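Local structure of sulfur oxygenase/reductase (Halothiobacillus neapolitanus, 6QPA) at residues M12-N17 with L48-I53. The protein binds iron through a facial triad of two histidines and one carboxylate and probably uses it to disproportionate elemental sulfur with oxygen. Sequence-based numbering, arbitrary orientation.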
loop_
_atom_site.group_PDB
_atom_site.type_symbol
_atom_site.label_atom_id
_atom_site.label_comp_id
_atom_site.label_asym_id
_atom_site.label_seq_id
_atom_site.Cartn_x
_atom_site.Cartn_y
_atom_site.Cartn_z
ATOM N N MET A 12 42.386 -25.604 -23.034
ATOM C CA MET A 12 42.227 -24.462 -22.141
ATOM C C MET A 12 41.389 -23.409 -22.843
ATOM O O MET A 12 41.726 -22.991 -23.959
ATOM C CB MET A 12 43.581 -23.884 -21.751
ATOM C CG MET A 12 44.510 -24.868 -21.074
ATOM S SD MET A 12 46.181 -24.202 -21.035
ATOM C CE MET A 12 46.970 -25.408 -19.976
ATOM N N ALA A 13 40.293 -23.006 -22.202
ATOM C CA ALA A 13 39.417 -21.959 -22.699
ATOM C C ALA A 13 38.938 -21.115 -21.529
ATOM O O ALA A 13 38.985 -21.538 -20.375
ATOM C CB ALA A 13 38.203 -22.535 -23.436
ATOM N N LYS A 14 38.476 -19.908 -21.836
ATOM C CA LYS A 14 37.792 -19.060 -20.865
ATOM C C LYS A 14 36.406 -18.763 -21.412
ATOM O O LYS A 14 36.269 -18.310 -22.552
ATOM C CB LYS A 14 38.580 -17.790 -20.562
ATOM C CG LYS A 14 39.880 -18.075 -19.806
ATOM C CD LYS A 14 40.631 -16.804 -19.480
ATOM C CE LYS A 14 41.852 -17.088 -18.616
ATOM N NZ LYS A 14 41.448 -17.698 -17.298
ATOM N N ILE A 15 35.383 -19.074 -20.621
ATOM C CA ILE A 15 34.017 -19.036 -21.093
ATOM C C ILE A 15 33.207 -18.084 -20.228
ATOM O O ILE A 15 33.541 -17.803 -19.067
ATOM C CB ILE A 15 33.386 -20.442 -21.112
ATOM C CG1 ILE A 15 33.188 -20.954 -19.683
ATOM C CG2 ILE A 15 34.302 -21.410 -21.898
ATOM C CD1 ILE A 15 32.574 -22.294 -19.614
ATOM N N ALA A 16 32.108 -17.607 -20.811
ATOM C CA ALA A 16 31.228 -16.674 -20.130
ATOM C C ALA A 16 30.554 -17.346 -18.944
ATOM O O ALA A 16 30.092 -18.481 -19.032
ATOM C CB ALA A 16 30.174 -16.123 -21.101
ATOM N N ASN A 17 30.516 -16.638 -17.822
ATOM C CA ASN A 17 29.919 -17.150 -16.596
ATOM C C ASN A 17 28.468 -16.678 -16.548
ATOM O O ASN A 17 28.130 -15.648 -15.970
ATOM C CB ASN A 17 30.721 -16.680 -15.389
ATOM C CG ASN A 17 30.190 -17.227 -14.091
ATOM O OD1 ASN A 17 29.210 -17.969 -14.077
ATOM N ND2 ASN A 17 30.846 -16.884 -12.989
ATOM N N LEU A 48 37.254 -29.662 -15.992
ATOM C CA LEU A 48 37.526 -28.813 -14.841
ATOM C C LEU A 48 36.960 -27.424 -15.095
ATOM O O LEU A 48 37.274 -26.798 -16.112
ATOM C CB LEU A 48 39.027 -28.736 -14.585
ATOM C CG LEU A 48 39.795 -30.041 -14.394
ATOM C CD1 LEU A 48 41.289 -29.747 -14.222
ATOM C CD2 LEU A 48 39.276 -30.776 -13.166
ATOM N N LEU A 49 36.128 -26.944 -14.176
ATOM C CA LEU A 49 35.572 -25.600 -14.242
ATOM C C LEU A 49 36.200 -24.750 -13.144
ATOM O O LEU A 49 36.210 -25.150 -11.978
ATOM C CB LEU A 49 34.040 -25.628 -14.101
ATOM C CG LEU A 49 33.380 -24.260 -14.288
ATOM C CD1 LEU A 49 33.644 -23.755 -15.710
ATOM C CD2 LEU A 49 31.874 -24.324 -14.008
ATOM N N GLN A 50 36.735 -23.588 -13.502
ATOM C CA GLN A 50 37.397 -22.770 -12.486
ATOM C C GLN A 50 36.387 -22.217 -11.486
ATOM O O GLN A 50 35.299 -21.775 -11.863
ATOM C CB GLN A 50 38.171 -21.619 -13.119
ATOM C CG GLN A 50 38.874 -20.753 -12.094
ATOM C CD GLN A 50 39.648 -19.634 -12.753
ATOM O OE1 GLN A 50 39.436 -19.324 -13.923
ATOM N NE2 GLN A 50 40.544 -19.028 -12.011
ATOM N N THR A 51 36.748 -22.274 -10.196
ATOM C CA THR A 51 35.952 -21.713 -9.115
ATOM C C THR A 51 36.618 -20.538 -8.421
ATOM O O THR A 51 35.933 -19.790 -7.716
ATOM C CB THR A 51 35.669 -22.785 -8.052
ATOM O OG1 THR A 51 36.915 -23.344 -7.607
ATOM C CG2 THR A 51 34.787 -23.880 -8.623
ATOM N N GLY A 52 37.919 -20.344 -8.613
ATOM C CA GLY A 52 38.609 -19.245 -7.961
ATOM C C GLY A 52 40.113 -19.378 -8.140
ATOM O O GLY A 52 40.585 -20.054 -9.058
ATOM N N ILE A 53 40.855 -18.715 -7.249
ATOM C CA ILE A 53 42.317 -18.746 -7.260
ATOM C C ILE A 53 42.810 -18.799 -5.821
ATOM O O ILE A 53 42.046 -18.638 -4.865
ATOM C CB ILE A 53 42.951 -17.520 -7.953
ATOM C CG1 ILE A 53 42.712 -16.264 -7.091
ATOM C CG2 ILE A 53 42.477 -17.353 -9.396
ATOM C CD1 ILE A 53 43.566 -15.056 -7.486
#
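K14 and Q50 approach across strand 74-82, which lies between 7-15 and 42-53 and pairs antiparallel with both. Their CA atoms are 9.2 Å apart, about two strand spacings, and no hydrogen bond joins the two segments, so side chains alone make the contact. The side chain of Q50 starts with CB pointing toward strand 7-15, and CG lies anti to the backbone N (chi1 -180°); CD continues the extended chain, which is flanked by L71 and M297. At CD the amide divides its work. OE1 accepts a hydrogen bond from the backbone N of G75 on the intervening strand 74-82. NE2 reaches forward to the O of G52, two residues on, at 3.1 Å and nearly straight with an N-H...O angle of 169°; this oxygen lies in the plane of the amide, although NE2 itself stands above the carbonyl plane of G52. Glutamine suits this buried place because one neutral group supplies both an acceptor and a donor, and the two bonds together fix its flip. K14 brings NZ to 4.3 Å from OE1 of Q50, too far for a hydrogen bond, though its charge may polarise the amide slightly. The lysine's long chain meets P73 and E112 as well.

I15 and L49 meet on the other face of the sheet, methyl to methyl, with their CD1 atoms 4.3 Å apart. With chi2 at 179°, CD1 of I15 extends away from its own CA and so reaches L49, and M74 also packs against I15; two branched aliphatic side chains suit a buried place that calls for bulk without polarity. Beyond Q50, T51 and G52 together face F298 in a classic beta bulge. This packing over a shared middle strand belongs to the antiparallel sheet of the dimeric alpha-beta barrel superfamily, away from the iron site.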